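Endoglycosidase (Bacteroides thetaiotaomicron, PDB 6Q64) probably hydrolyses glycosidic bonds within complex N-glycans, as an endoglycosidase of glycoside hydrolase family 18 from a gut bacterium. Local coordinates at residues Gln136-Gln141 / Tyr152-Lys157; Asp140-Lys145 / Ala170-Asp175; Asn311-Tyr316 / Tyr345-Lys350. The protein carries 1 engineered substitution. All blocks are in the same frame, centred on the assembly; numbering follows the deposited sequence.

Interaction 1: residues Gln136-Gln141 / Tyr152-Lys157; sequences QDLGDQ and YWVEEK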
loop_
_atom_site.group_PDB
_atom_site.type_symbol
_atom_site.label_atom_id
_atom_site.label_comp_id
_atom_site.label_asym_id
_atom_site.label_seq_id
_atom_site.Cartn_x
_atom_site.Cartn_y
_atom_site.Cartn_z
ATOM N N GLN A 136 -11.723 4.227 11.681
ATOM C CA GLN A 136 -11.980 4.464 13.120
ATOM C C GLN A 136 -13.496 4.510 13.268
ATOM O O GLN A 136 -14.039 3.524 13.791
ATOM C CB GLN A 136 -11.306 5.757 13.588
ATOM C CG GLN A 136 -11.888 6.349 14.869
ATOM C CD GLN A 136 -10.862 7.076 15.711
ATOM O OE1 GLN A 136 -9.741 6.607 15.914
ATOM N NE2 GLN A 136 -11.246 8.236 16.221
ATOM N N ASP A 137 -14.151 5.561 12.765
ATOM C CA ASP A 137 -15.625 5.719 12.935
ATOM C C ASP A 137 -16.331 5.447 11.606
ATOM O O ASP A 137 -15.663 5.552 10.560
ATOM C CB ASP A 137 -15.976 7.072 13.559
ATOM C CG ASP A 137 -15.391 7.213 14.955
ATOM O OD1 ASP A 137 -15.710 6.372 15.824
ATOM O OD2 ASP A 137 -14.579 8.125 15.155
ATOM N N LEU A 138 -17.611 5.069 11.677
ATOM C CA LEU A 138 -18.447 4.703 10.506
ATOM C C LEU A 138 -18.300 5.789 9.443
ATOM O O LEU A 138 -17.770 5.496 8.364
ATOM C CB LEU A 138 -19.906 4.546 10.934
ATOM C CG LEU A 138 -20.938 4.529 9.804
ATOM C CD1 LEU A 138 -20.554 3.575 8.688
ATOM C CD2 LEU A 138 -22.316 4.171 10.335
ATOM N N GLY A 139 -18.752 6.999 9.736
ATOM C CA GLY A 139 -18.487 8.155 8.865
ATOM C C GLY A 139 -17.075 8.653 9.085
ATOM O O GLY A 139 -16.795 9.126 10.213
ATOM N N ASP A 140 -16.209 8.530 8.083
ATOM C CA ASP A 140 -14.814 9.012 8.211
ATOM C C ASP A 140 -14.350 9.488 6.838
ATOM O O ASP A 140 -14.200 8.625 5.964
ATOM C CB ASP A 140 -13.897 7.948 8.822
ATOM C CG ASP A 140 -13.547 8.177 10.294
ATOM O OD1 ASP A 140 -14.238 8.954 10.971
ATOM O OD2 ASP A 140 -12.581 7.560 10.765
ATOM N N GLN A 141 -14.201 10.809 6.665
ATOM C CA GLN A 141 -13.589 11.445 5.466
ATOM C C GLN A 141 -14.558 11.423 4.282
ATOM O O GLN A 141 -14.137 11.859 3.214
ATOM C CB GLN A 141 -12.305 10.740 4.996
ATOM C CG GLN A 141 -11.213 10.636 6.056
ATOM C CD GLN A 141 -10.536 11.963 6.285
ATOM O OE1 GLN A 141 -9.632 12.350 5.546
ATOM N NE2 GLN A 141 -10.984 12.685 7.301
ATOM N N TYR A 152 -25.822 11.135 9.605
ATOM C CA TYR A 152 -25.727 11.127 8.127
ATOM C C TYR A 152 -25.793 9.683 7.622
ATOM O O TYR A 152 -26.465 9.404 6.605
ATOM C CB TYR A 152 -24.454 11.805 7.607
ATOM C CG TYR A 152 -24.411 11.774 6.102
ATOM C CD1 TYR A 152 -25.493 12.245 5.377
ATOM C CD2 TYR A 152 -23.354 11.209 5.406
ATOM C CE1 TYR A 152 -25.519 12.190 3.997
ATOM C CE2 TYR A 152 -23.362 11.143 4.020
ATOM C CZ TYR A 152 -24.450 11.640 3.318
ATOM O OH TYR A 152 -24.513 11.610 1.960
ATOM N N TRP A 153 -25.109 8.782 8.316
ATOM C CA TRP A 153 -24.771 7.458 7.753
ATOM C C TRP A 153 -25.833 6.423 8.144
ATOM O O TRP A 153 -26.227 5.641 7.253
ATOM C CB TRP A 153 -23.343 7.090 8.170
ATOM C CG TRP A 153 -22.312 7.829 7.366
ATOM C CD1 TRP A 153 -21.453 8.801 7.799
ATOM C CD2 TRP A 153 -22.071 7.686 5.952
ATOM N NE1 TRP A 153 -20.679 9.246 6.757
ATOM C CE2 TRP A 153 -21.043 8.586 5.612
ATOM C CE3 TRP A 153 -22.620 6.881 4.944
ATOM C CZ2 TRP A 153 -20.560 8.694 4.311
ATOM C CZ3 TRP A 153 -22.152 6.998 3.656
ATOM C CH2 TRP A 153 -21.138 7.898 3.347
ATOM N N VAL A 154 -26.324 6.465 9.390
ATOM C CA VAL A 154 -27.138 5.369 10.006
ATOM C C VAL A 154 -28.627 5.559 9.665
ATOM O O VAL A 154 -29.138 4.716 8.898
ATOM C CB VAL A 154 -26.884 5.241 11.525
ATOM C CG1 VAL A 154 -27.762 4.173 12.172
ATOM C CG2 VAL A 154 -25.412 4.967 11.830
ATOM N N GLU A 155 -29.316 6.567 10.228
ATOM C CA GLU A 155 -30.764 6.810 9.923
ATOM C C GLU A 155 -30.888 7.421 8.522
ATOM O O GLU A 155 -31.758 6.951 7.748
ATOM C CB GLU A 155 -31.524 7.674 10.945
ATOM C CG GLU A 155 -30.717 8.765 11.636
ATOM C CD GLU A 155 -30.302 8.438 13.065
ATOM O OE1 GLU A 155 -31.084 7.744 13.767
ATOM O OE2 GLU A 155 -29.203 8.885 13.478
ATOM N N GLU A 156 -30.037 8.412 8.216
ATOM C CA GLU A 156 -30.161 9.260 6.999
ATOM C C GLU A 156 -29.752 8.472 5.743
ATOM O O GLU A 156 -30.180 8.885 4.647
ATOM C CB GLU A 156 -29.383 10.573 7.164
ATOM C CG GLU A 156 -30.036 11.537 8.154
ATOM C CD GLU A 156 -29.538 12.972 8.124
ATOM O OE1 GLU A 156 -28.707 13.309 7.220
ATOM O OE2 GLU A 156 -29.989 13.751 9.009
ATOM N N LYS A 157 -29.011 7.367 5.889
ATOM C CA LYS A 157 -28.380 6.646 4.747
ATOM C C LYS A 157 -28.608 5.126 4.839
ATOM O O LYS A 157 -28.949 4.521 3.798
ATOM C CB LYS A 157 -26.898 7.018 4.688
ATOM C CG LYS A 157 -26.296 6.943 3.299
ATOM C CD LYS A 157 -26.843 7.969 2.336
ATOM C CE LYS A 157 -26.285 7.793 0.942
ATOM N NZ LYS A 157 -26.831 8.824 0.034
#
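Gly139 and Trp153 mark the closest backbone passage, their CA atoms 6.4 Å apart, where the irregular segment 136-141 runs past helix 149-155. Lacking a side chain, Gly139 lets the indole come right up to the main chain: Trp153 CD1 lies 3.2 Å from Gly139 CA, with NE1 equally close, and a CB modelled on the glycine would collide with the ring. With CG anti to its own carbonyl carbon (chi1 -77°), Trp153 swings its pyrrole side to the loop, while Tyr152 CD2 stands over the rim of one indole face, 3.5 Å above the plane. Leu138 fills the neighbouring position with a single branch, CD2, which reaches Val154 CG2 at 3.5 Å and Trp153 CB at 3.8 Å. Within the loop, Asp140 OD2 accepts a weak hydrogen bond from Asp137 N. An alanine in place of Trp153 would probably leave Gly139 CA without its aromatic neighbour and Tyr169 of helix 162-179, which meets the indole edge-to-face, without its ring partner. The whole is an elaborated beta-alpha connection of a TIM barrel, in which the chain leaving strand 128-135 folds back against an extra helix before helix 162-179 begins.

Interaction 2: residues Asp140-Lys145 / Ala170-Asp175; sequences DQLTPK and ANAICD
Leu142 lays its CD1 methyl against one flank of helix 162-179, touching Ala172 CB at 3.7 Å and Ile173 beside it. This is the connection after strand 128-135 of the TIM barrel folding back onto the helix that leads to the next strand, so that loop and helix of one beta-alpha-beta crossover pack on each other. No hydrogen bond spans the two segments, and the contact rests on one leucine. Its side chain is extended, with CD1 anti to CA (chi2 -174°), and this carries the methyl from the loop to the helix although the nearest CA atoms, those of Leu142 and Ala172, stay 7.7 Å apart. Ala172 offers only its CB to the CD1 methyl, while Leu142 and Ile173 cross at about a right angle. Trp153 of the preceding helix touches both Leu142 and Ala172 and borders the leucine. Arg223 of helix 211-224 forms a salt bridge with Asp175 and a hydrogen bond with Asn171 OD1, and Cys174 packs on Leu220, so helix 162-179 has the loop on one flank and helix 211-224 on another, while Ile173 also meets Trp133 of strand 128-135. Because Ile173 CG1 sits beside its own backbone N (chi1 -60°), a single methyl, Leu142 CD1, meets both atoms at once, 3.6 Å from Ile173 N and 3.6 Å from Ile173 CG1.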
loop_
_atom_site.group_PDB
_atom_site.type_symbol
_atom_site.label_atom_id
_atom_site.label_comp_id
_atom_site.label_asym_id
_atom_site.label_seq_id
_atom_site.Cartn_x
_atom_site.Cartn_y
_atom_site.Cartn_z
ATOM N N ASP A 140 -16.209 8.530 8.083
ATOM C CA ASP A 140 -14.814 9.012 8.211
ATOM C C ASP A 140 -14.350 9.488 6.838
ATOM O O ASP A 140 -14.200 8.625 5.964
ATOM C CB ASP A 140 -13.897 7.948 8.822
ATOM C CG ASP A 140 -13.547 8.177 10.294
ATOM O OD1 ASP A 140 -14.238 8.954 10.971
ATOM O OD2 ASP A 140 -12.581 7.560 10.765
ATOM N N GLN A 141 -14.201 10.809 6.665
ATOM C CA GLN A 141 -13.589 11.445 5.466
ATOM C C GLN A 141 -14.558 11.423 4.282
ATOM O O GLN A 141 -14.137 11.859 3.214
ATOM C CB GLN A 141 -12.305 10.740 4.996
ATOM C CG GLN A 141 -11.213 10.636 6.056
ATOM C CD GLN A 141 -10.536 11.963 6.285
ATOM O OE1 GLN A 141 -9.632 12.350 5.546
ATOM N NE2 GLN A 141 -10.984 12.685 7.301
ATOM N N LEU A 142 -15.773 10.895 4.425
ATOM C CA LEU A 142 -16.797 11.007 3.352
ATOM C C LEU A 142 -18.031 11.675 3.940
ATOM O O LEU A 142 -19.082 11.701 3.261
ATOM C CB LEU A 142 -17.146 9.632 2.776
ATOM C CG LEU A 142 -16.073 8.934 1.936
ATOM C CD1 LEU A 142 -16.639 7.655 1.329
ATOM C CD2 LEU A 142 -15.528 9.832 0.830
ATOM N N THR A 143 -17.897 12.218 5.147
ATOM C CA THR A 143 -19.042 12.831 5.862
ATOM C C THR A 143 -18.978 14.313 5.497
ATOM O O THR A 143 -17.983 14.977 5.783
ATOM C CB THR A 143 -19.118 12.323 7.324
ATOM O OG1 THR A 143 -19.927 13.220 8.086
ATOM C CG2 THR A 143 -17.786 12.093 8.017
ATOM N N PRO A 144 -20.000 14.849 4.776
ATOM C CA PRO A 144 -19.957 16.213 4.260
ATOM C C PRO A 144 -20.010 17.246 5.391
ATOM O O PRO A 144 -20.419 16.875 6.491
ATOM C CB PRO A 144 -21.199 16.329 3.350
ATOM C CG PRO A 144 -22.150 15.275 3.837
ATOM C CD PRO A 144 -21.269 14.188 4.423
ATOM N N LYS A 145 -19.585 18.483 5.078
ATOM C CA LYS A 145 -19.918 19.729 5.827
ATOM C C LYS A 145 -19.253 19.697 7.212
ATOM O O LYS A 145 -18.041 19.401 7.285
ATOM C CB LYS A 145 -21.443 19.864 5.993
ATOM C CG LYS A 145 -22.281 19.793 4.723
ATOM C CD LYS A 145 -22.437 21.126 4.016
ATOM C CE LYS A 145 -21.818 21.124 2.632
ATOM N NZ LYS A 145 -22.094 22.397 1.930
ATOM N N ALA A 170 -19.185 2.122 2.685
ATOM C CA ALA A 170 -18.261 1.343 1.838
ATOM C C ALA A 170 -18.575 1.581 0.361
ATOM O O ALA A 170 -17.641 1.692 -0.434
ATOM C CB ALA A 170 -18.369 -0.118 2.183
ATOM N N ASN A 171 -19.851 1.604 0.000
ATOM C CA ASN A 171 -20.245 1.709 -1.424
ATOM C C ASN A 171 -19.786 3.077 -1.944
ATOM O O ASN A 171 -19.577 3.198 -3.177
ATOM C CB ASN A 171 -21.740 1.459 -1.638
ATOM C CG ASN A 171 -22.052 0.002 -1.907
ATOM O OD1 ASN A 171 -21.353 -0.670 -2.670
ATOM N ND2 ASN A 171 -23.084 -0.501 -1.256
ATOM N N ALA A 172 -19.673 4.055 -1.028
ATOM C CA ALA A 172 -19.311 5.466 -1.307
ATOM C C ALA A 172 -17.808 5.526 -1.523
ATOM O O ALA A 172 -17.353 6.244 -2.419
ATOM C CB ALA A 172 -19.711 6.375 -0.175
ATOM N N ILE A 173 -17.069 4.773 -0.725
ATOM C CA ILE A 173 -15.612 4.631 -0.945
ATOM C C ILE A 173 -15.425 4.132 -2.382
ATOM O O ILE A 173 -14.747 4.833 -3.137
ATOM C CB ILE A 173 -15.007 3.722 0.126
ATOM C CG1 ILE A 173 -15.243 4.322 1.518
ATOM C CG2 ILE A 173 -13.541 3.468 -0.181
ATOM C CD1 ILE A 173 -14.298 3.828 2.598
ATOM N N CYS A 174 -16.078 3.033 -2.765
ATOM C CA CYS A 174 -15.975 2.435 -4.124
ATOM C C CYS A 174 -16.398 3.464 -5.156
ATOM O O CYS A 174 -15.647 3.698 -6.095
ATOM C CB CYS A 174 -16.838 1.197 -4.311
ATOM S SG CYS A 174 -16.256 -0.215 -3.339
ATOM N N ASP A 175 -17.569 4.057 -4.989
ATOM C CA ASP A 175 -17.974 5.208 -5.828
ATOM C C ASP A 175 -16.719 6.004 -6.135
ATOM O O ASP A 175 -16.334 6.075 -7.314
ATOM C CB ASP A 175 -18.927 6.161 -5.107
ATOM C CG ASP A 175 -20.356 5.673 -5.106
ATOM O OD1 ASP A 175 -20.626 4.629 -5.775
ATOM O OD2 ASP A 175 -21.182 6.338 -4.445
#

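Interaction 3: residues Asn311-Tyr316 / Tyr345-Lys350; sequences NQILDY and YKWLRK
Apolar contact comes first: Ile313 and Leu314 of helix 311-317 reach across to Trp347, Leu348 and Lys350 of helix 346-358. The two short helical segments run in nearly the same direction, 26° apart, with axes approaching to 9.6 Å. Ile313 CG2 comes obliquely to the six-membered part of the Trp347 indole, 4.5 Å from CE3. The other end of the isoleucine, CD1, lies against backbone, 4.3 Å from Trp347 C. Leu314 behaves in the same way one residue on: with CG beside its own N (chi1 -60°), its CD2 extends toward Lys350, 4.1 Å from the C atom and 4.2 Å from the aliphatic CG. These separations describe a light contact in which methyl groups rest on helix backbone as much as on side chains. The lysine methylenes also serve packing, since Lys346 CD covers one face of Trp347 from 3.8 Å above the plane, displaced toward the rim.

No hydrogen bond crosses between the segments; beyond the helices' own backbone bonds, Asp338 accepts hydrogen bonds from Trp347 N at OD1 and from Leu348 N at OD2, gripping the first turn of helix 346-358 just after Tyr345 at the N-cap position. Both helices belong to the outer layer of the TIM barrel: Ile313 and Leu348 both pack inward on Ile330 of strand 329-333, and Ile313 also meets Val284 of the adjoining strand 280-285.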
loop_
_atom_site.group_PDB
_atom_site.type_symbol
_atom_site.label_atom_id
_atom_site.label_comp_id
_atom_site.label_asym_id
_atom_site.label_seq_id
_atom_site.Cartn_x
_atom_site.Cartn_y
_atom_site.Cartn_z
ATOM N N ASN A 311 20.571 -1.075 6.754
ATOM C CA ASN A 311 20.453 -2.545 6.932
ATOM C C ASN A 311 19.004 -2.914 7.321
ATOM O O ASN A 311 18.601 -3.989 6.922
ATOM C CB ASN A 311 21.576 -3.104 7.813
ATOM C CG ASN A 311 21.479 -2.659 9.242
ATOM O OD1 ASN A 311 20.811 -1.672 9.524
ATOM N ND2 ASN A 311 22.110 -3.401 10.144
ATOM N N GLN A 312 18.215 -2.030 7.938
ATOM C CA GLN A 312 16.749 -2.214 8.162
ATOM C C GLN A 312 16.101 -2.500 6.812
ATOM O O GLN A 312 15.660 -3.628 6.603
ATOM C CB GLN A 312 16.073 -1.033 8.874
ATOM C CG GLN A 312 14.591 -1.222 9.188
ATOM C CD GLN A 312 13.994 -0.245 10.188
ATOM O OE1 GLN A 312 13.775 0.953 9.960
ATOM N NE2 GLN A 312 13.651 -0.773 11.341
ATOM N N ILE A 313 16.061 -1.555 5.885
ATOM C CA ILE A 313 15.293 -1.753 4.613
ATOM C C ILE A 313 15.881 -2.920 3.797
ATOM O O ILE A 313 15.163 -3.525 2.974
ATOM C CB ILE A 313 15.210 -0.466 3.778
ATOM C CG1 ILE A 313 14.169 -0.616 2.662
ATOM C CG2 ILE A 313 16.585 -0.083 3.254
ATOM C CD1 ILE A 313 13.608 0.688 2.137
ATOM N N LEU A 314 17.145 -3.260 3.970
ATOM C CA LEU A 314 17.724 -4.281 3.065
ATOM C C LEU A 314 17.409 -5.644 3.653
ATOM O O LEU A 314 17.199 -6.580 2.856
ATOM C CB LEU A 314 19.232 -4.067 2.901
ATOM C CG LEU A 314 19.648 -2.716 2.323
ATOM C CD1 LEU A 314 21.155 -2.600 2.285
ATOM C CD2 LEU A 314 19.069 -2.524 0.942
ATOM N N ASP A 315 17.411 -5.732 4.992
ATOM C CA ASP A 315 17.000 -6.952 5.710
ATOM C C ASP A 315 15.570 -7.257 5.297
ATOM O O ASP A 315 15.288 -8.411 4.906
ATOM C CB ASP A 315 17.099 -6.794 7.224
ATOM C CG ASP A 315 16.905 -8.107 7.964
ATOM O OD1 ASP A 315 17.547 -9.126 7.555
ATOM O OD2 ASP A 315 16.081 -8.101 8.912
ATOM N N TYR A 316 14.713 -6.239 5.342
ATOM C CA TYR A 316 13.276 -6.407 5.021
ATOM C C TYR A 316 13.155 -7.011 3.615
ATOM O O TYR A 316 12.514 -8.029 3.375
ATOM C CB TYR A 316 12.524 -5.091 5.192
ATOM C CG TYR A 316 12.341 -4.631 6.612
ATOM C CD1 TYR A 316 13.129 -5.096 7.659
ATOM C CD2 TYR A 316 11.360 -3.711 6.931
ATOM C CE1 TYR A 316 12.954 -4.658 8.976
ATOM C CE2 TYR A 316 11.191 -3.231 8.228
ATOM C CZ TYR A 316 12.003 -3.690 9.250
ATOM O OH TYR A 316 11.830 -3.224 10.517
ATOM N N TYR A 345 15.783 8.061 -4.856
ATOM C CA TYR A 345 15.130 6.780 -4.442
ATOM C C TYR A 345 16.205 5.709 -4.151
ATOM O O TYR A 345 16.035 4.496 -4.433
ATOM C CB TYR A 345 14.068 6.341 -5.454
ATOM C CG TYR A 345 12.737 7.019 -5.271
ATOM C CD1 TYR A 345 11.877 6.650 -4.256
ATOM C CD2 TYR A 345 12.342 8.056 -6.094
ATOM C CE1 TYR A 345 10.660 7.288 -4.068
ATOM C CE2 TYR A 345 11.128 8.699 -5.934
ATOM C CZ TYR A 345 10.286 8.312 -4.913
ATOM O OH TYR A 345 9.090 8.933 -4.744
ATOM N N LYS A 346 17.292 6.164 -3.537
ATOM C CA LYS A 346 18.501 5.352 -3.281
ATOM C C LYS A 346 18.059 4.041 -2.638
ATOM O O LYS A 346 18.398 2.961 -3.165
ATOM C CB LYS A 346 19.454 6.122 -2.358
ATOM C CG LYS A 346 20.761 5.418 -2.029
ATOM C CD LYS A 346 21.536 6.147 -0.986
ATOM C CE LYS A 346 22.853 5.492 -0.618
ATOM N NZ LYS A 346 23.430 6.128 0.606
ATOM N N TRP A 347 17.346 4.167 -1.523
ATOM C CA TRP A 347 17.141 3.066 -0.556
ATOM C C TRP A 347 16.100 2.108 -1.117
ATOM O O TRP A 347 16.383 0.912 -1.251
ATOM C CB TRP A 347 16.741 3.641 0.793
ATOM C CG TRP A 347 17.880 4.383 1.410
ATOM C CD1 TRP A 347 17.912 5.693 1.768
ATOM C CD2 TRP A 347 19.174 3.856 1.728
ATOM N NE1 TRP A 347 19.118 6.011 2.332
ATOM C CE2 TRP A 347 19.920 4.907 2.302
ATOM C CE3 TRP A 347 19.757 2.587 1.628
ATOM C CZ2 TRP A 347 21.230 4.738 2.739
ATOM C CZ3 TRP A 347 21.056 2.417 2.051
ATOM C CH2 TRP A 347 21.788 3.491 2.576
ATOM N N LEU A 348 14.951 2.630 -1.520
ATOM C CA LEU A 348 13.942 1.768 -2.169
ATOM C C LEU A 348 14.573 0.990 -3.344
ATOM O O LEU A 348 14.372 -0.228 -3.412
ATOM C CB LEU A 348 12.748 2.624 -2.587
ATOM C CG LEU A 348 11.523 1.826 -3.027
ATOM C CD1 LEU A 348 11.033 0.895 -1.917
ATOM C CD2 LEU A 348 10.406 2.760 -3.479
ATOM N N ARG A 349 15.321 1.633 -4.240
ATOM C CA ARG A 349 15.857 0.971 -5.468
ATOM C C ARG A 349 16.841 -0.157 -5.096
ATOM O O ARG A 349 16.843 -1.262 -5.736
ATOM C CB ARG A 349 16.605 1.999 -6.310
ATOM C CG ARG A 349 15.798 2.636 -7.425
ATOM C CD ARG A 349 16.748 3.400 -8.332
ATOM N NE ARG A 349 16.180 4.666 -8.739
ATOM C CZ ARG A 349 15.322 4.816 -9.742
ATOM N NH1 ARG A 349 14.937 3.772 -10.465
ATOM N NH2 ARG A 349 14.859 6.023 -10.035
ATOM N N LYS A 350 17.708 0.161 -4.146
ATOM C CA LYS A 350 18.717 -0.769 -3.632
ATOM C C LYS A 350 17.978 -1.952 -3.006
ATOM O O LYS A 350 18.280 -3.108 -3.365
ATOM C CB LYS A 350 19.597 -0.072 -2.595
ATOM C CG LYS A 350 20.956 -0.724 -2.385
ATOM C CD LYS A 350 21.749 0.013 -1.367
ATOM C CE LYS A 350 23.156 0.303 -1.831
ATOM N NZ LYS A 350 24.015 -0.894 -1.616
#

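In the fold
Interactions 1 and 2 are two faces of one cluster. Their centres are about 8 Å apart, they share Asp140 and Gln141, and Trp153 joins them, its CH2 lying 4.1 Å from Ala172 CB and its NE1 3.5 Å from Thr143 CB. Interaction 3 stands on the opposite side of the chain's centre, about 40 Å from interaction 1 and about 35 Å from interaction 2 between centres, with the nearest atoms about 22 Å away in both cases. The parallel barrel lies between. In family 18 enzymes the acidic catalytic motif runs along the fourth strand, here 184-189, to its C-terminal end; helix 162-179, contacted in interaction 2, leads directly into that strand.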